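Long-range contact in C3-degrading proteinase (CppA protein) (Streptococcus pneumoniae, PDB 3E0R), which probably acts as a proteinase that degrades complement C3, and contains two regions related to the glyoxalase superfamily: residues 155-160 with 176-181. Numbering follows the deposited sequence.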
HETATM    1  N   MSE A 155       1.274  -4.601   3.951  1.00 21.91           N
HETATM    2  CA  MSE A 155       0.165  -5.101   3.125  1.00 22.33           C
HETATM    3  C   MSE A 155       0.002  -6.612   3.111  1.00 21.42           C
HETATM    4  O   MSE A 155       0.949  -7.367   3.367  1.00 20.91           O
HETATM    5  CB  MSE A 155       0.382  -4.611   1.694  1.00 22.14           C
HETATM    6  CG  MSE A 155       1.526  -5.293   1.030  1.00 22.70           C
HETATM    7 SE   MSE A 155       2.251  -4.187  -0.345  0.60 26.32          SE
HETATM    8  CE  MSE A 155       3.566  -3.216   0.760  1.00 16.91           C
ATOM      9  N   GLU A 156      -1.203  -7.046   2.784  1.00 21.86           N
ATOM     10  CA  GLU A 156      -1.447  -8.432   2.485  1.00 23.22           C
ATOM     11  C   GLU A 156      -1.637  -8.521   0.984  1.00 24.40           C
ATOM     12  O   GLU A 156      -2.339  -7.685   0.414  1.00 26.25           O
ATOM     13  CB  GLU A 156      -2.664  -8.936   3.217  1.00 23.21           C
ATOM     14  CG  GLU A 156      -2.424  -9.157   4.668  1.00 23.83           C
ATOM     15  CD  GLU A 156      -3.659  -9.010   5.523  1.00 25.50           C
ATOM     16  OE1 GLU A 156      -4.794  -8.932   5.003  1.00 29.43           O
ATOM     17  OE2 GLU A 156      -3.482  -9.010   6.752  1.00 30.53           O
ATOM     18  N   LEU A 157      -0.983  -9.493   0.335  1.00 25.01           N
ATOM     19  CA  LEU A 157      -1.036  -9.657  -1.108  1.00 24.16           C
ATOM     20  C   LEU A 157      -1.611 -10.993  -1.455  1.00 23.98           C
ATOM     21  O   LEU A 157      -1.242 -11.970  -0.861  1.00 24.63           O
ATOM     22  CB  LEU A 157       0.356  -9.522  -1.707  1.00 24.90           C
ATOM     23  CG  LEU A 157       1.071  -8.179  -1.510  1.00 24.75           C
ATOM     24  CD1 LEU A 157       2.345  -8.148  -2.286  1.00 24.99           C
ATOM     25  CD2 LEU A 157       0.208  -6.969  -1.890  1.00 26.45           C
ATOM     26  N   HIS A 158      -2.528 -11.029  -2.425  1.00 23.48           N
ATOM     27  CA  HIS A 158      -3.129 -12.248  -2.899  1.00 23.17           C
ATOM     28  C   HIS A 158      -2.250 -12.868  -3.997  1.00 22.89           C
ATOM     29  O   HIS A 158      -1.957 -12.237  -5.030  1.00 21.00           O
ATOM     30  CB  HIS A 158      -4.548 -11.974  -3.440  1.00 23.81           C
ATOM     31  CG  HIS A 158      -5.601 -11.807  -2.382  1.00 23.68           C
ATOM     32  ND1 HIS A 158      -6.519 -10.785  -2.413  1.00 22.44           N
ATOM     33  CD2 HIS A 158      -5.916 -12.565  -1.306  1.00 24.61           C
ATOM     34  CE1 HIS A 158      -7.342 -10.904  -1.387  1.00 25.69           C
ATOM     35  NE2 HIS A 158      -7.000 -11.980  -0.700  1.00 25.74           N
ATOM     36  N   LEU A 159      -1.818 -14.104  -3.756  1.00 23.84           N
ATOM     37  CA  LEU A 159      -0.858 -14.796  -4.655  1.00 24.43           C
ATOM     38  C   LEU A 159      -1.390 -16.183  -5.032  1.00 24.63           C
ATOM     39  O   LEU A 159      -1.664 -17.002  -4.143  1.00 23.95           O
ATOM     40  CB  LEU A 159       0.530 -14.901  -4.000  1.00 24.13           C
ATOM     41  CG  LEU A 159       1.746 -15.316  -4.869  1.00 24.22           C
ATOM     42  CD1 LEU A 159       2.163 -14.229  -5.885  1.00 19.77           C
ATOM     43  CD2 LEU A 159       2.957 -15.700  -4.013  1.00 23.89           C
ATOM     44  N   PRO A 160      -1.520 -16.462  -6.346  1.00 25.89           N
ATOM     45  CA  PRO A 160      -1.996 -17.813  -6.723  1.00 27.19           C
ATOM     46  C   PRO A 160      -1.076 -18.924  -6.224  1.00 28.44           C
ATOM     47  O   PRO A 160       0.099 -18.673  -5.932  1.00 28.88           O
ATOM     48  CB  PRO A 160      -2.041 -17.779  -8.258  1.00 27.01           C
ATOM     49  CG  PRO A 160      -1.931 -16.313  -8.634  1.00 26.74           C
ATOM     50  CD  PRO A 160      -1.226 -15.623  -7.525  1.00 25.28           C
ATOM     51  N   LEU A 176       5.151  -7.392   4.288  1.00 28.81           N
ATOM     52  CA  LEU A 176       4.433  -8.087   3.227  1.00 28.35           C
ATOM     53  C   LEU A 176       3.991  -9.524   3.563  1.00 27.74           C
ATOM     54  O   LEU A 176       4.795 -10.381   3.834  1.00 26.48           O
ATOM     55  CB  LEU A 176       5.345  -8.108   2.056  1.00 28.63           C
ATOM     56  CG  LEU A 176       4.743  -7.718   0.759  1.00 29.98           C
ATOM     57  CD1 LEU A 176       5.812  -6.970  -0.121  1.00 21.90           C
ATOM     58  CD2 LEU A 176       4.110  -9.085   0.202  1.00 27.72           C
ATOM     59  N   ASP A 177       2.685  -9.750   3.537  1.00 27.65           N
ATOM     60  CA  ASP A 177       2.079 -11.024   3.862  1.00 27.80           C
ATOM     61  C   ASP A 177       1.408 -11.597   2.607  1.00 27.37           C
ATOM     62  O   ASP A 177       0.541 -10.935   2.046  1.00 26.09           O
ATOM     63  CB  ASP A 177       1.029 -10.753   4.934  1.00 27.89           C
ATOM     64  CG  ASP A 177       0.741 -11.935   5.760  1.00 32.05           C
ATOM     65  OD1 ASP A 177       1.725 -12.660   6.060  1.00 39.96           O
ATOM     66  OD2 ASP A 177      -0.450 -12.138   6.152  1.00 35.46           O
ATOM     67  N   PHE A 178       1.782 -12.806   2.168  1.00 26.95           N
ATOM     68  CA  PHE A 178       1.150 -13.413   0.986  1.00 27.11           C
ATOM     69  C   PHE A 178       0.006 -14.335   1.384  1.00 27.31           C
ATOM     70  O   PHE A 178       0.190 -15.258   2.142  1.00 28.19           O
ATOM     71  CB  PHE A 178       2.144 -14.209   0.133  1.00 27.20           C
ATOM     72  CG  PHE A 178       3.037 -13.366  -0.693  1.00 28.13           C
ATOM     73  CD1 PHE A 178       2.528 -12.613  -1.734  1.00 29.69           C
ATOM     74  CD2 PHE A 178       4.399 -13.299  -0.434  1.00 30.57           C
ATOM     75  CE1 PHE A 178       3.356 -11.818  -2.500  1.00 29.72           C
ATOM     76  CE2 PHE A 178       5.226 -12.485  -1.203  1.00 28.31           C
ATOM     77  CZ  PHE A 178       4.716 -11.773  -2.237  1.00 26.80           C
ATOM     78  N   ILE A 179      -1.170 -14.108   0.831  1.00 27.53           N
ATOM     79  CA  ILE A 179      -2.313 -14.973   1.063  1.00 27.56           C
ATOM     80  C   ILE A 179      -2.571 -15.792  -0.200  1.00 27.30           C
ATOM     81  O   ILE A 179      -2.664 -15.208  -1.277  1.00 26.98           O
ATOM     82  CB  ILE A 179      -3.535 -14.143   1.407  1.00 27.45           C
ATOM     83  CG1 ILE A 179      -3.305 -13.451   2.761  1.00 27.70           C
ATOM     84  CG2 ILE A 179      -4.786 -15.016   1.403  1.00 27.69           C
ATOM     85  CD1 ILE A 179      -4.300 -12.414   3.084  1.00 27.71           C
ATOM     86  N   PRO A 180      -2.643 -17.146  -0.077  1.00 27.08           N
ATOM     87  CA  PRO A 180      -2.986 -17.926  -1.263  1.00 27.24           C
ATOM     88  C   PRO A 180      -4.402 -17.542  -1.723  1.00 27.45           C
ATOM     89  O   PRO A 180      -5.226 -17.184  -0.882  1.00 28.24           O
ATOM     90  CB  PRO A 180      -2.870 -19.396  -0.792  1.00 27.54           C
ATOM     91  CG  PRO A 180      -2.100 -19.326   0.524  1.00 26.94           C
ATOM     92  CD  PRO A 180      -2.438 -18.007   1.111  1.00 26.84           C
ATOM     93  N   ALA A 181      -4.649 -17.569  -3.040  1.00 26.92           N
ATOM     94  CA  ALA A 181      -5.782 -16.896  -3.653  1.00 26.78           C
ATOM     95  C   ALA A 181      -5.966 -17.376  -5.082  1.00 27.11           C
ATOM     96  O   ALA A 181      -5.003 -17.742  -5.733  1.00 28.03           O
ATOM     97  CB  ALA A 181      -5.574 -15.403  -3.640  1.00 26.13           C
TER
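Leu159 has CG trans to its own N (chi1 -167°), whereas Phe178 turns CG away from its carbonyl carbon (chi1 -76°); together these rotations lay Leu159 CD2 over one face of the Phe178 ring, 4.2 Å from the centroid, in a CH-pi contact. The flat aromatic thus offers a broad surface to a branched leucine, while Leu157 CB approaches ring atom CD1 of Phe178 at 3.8 Å. Leu157 and Met155, a selenomethionine, continue this apolar side toward Leu196 and Leu199 of strand 196-203. On the other side of the sheet, Ile179 CG2 meets the edge of the His158 imidazole at CD2 (3.8 Å), and the small Ala181 sets its CB 3.6 Å from His158 CB. His158 ND1 is hydrogen-bonded to Lys72 O, which limits how the ring can turn. Glu156 and Asp177 run side by side; Glu156 OE2 lies 4.4 Å from Asp177 OD2, a like-charge approach that the salt bridge from Glu156 OE1 to Arg76 probably eases. Four backbone hydrogen bonds join the strands in parallel, among them Ile179 N to Leu157 O at 2.7 Å. Pro180 suits the outermost strand, because its nitrogen, which has no hydrogen, faces the outer side, away from strand 151-159. Joined in parallel through helix 169-172, strands 151-159 and 176-180 make a beta-alpha-beta unit at the edge of a mixed sheet.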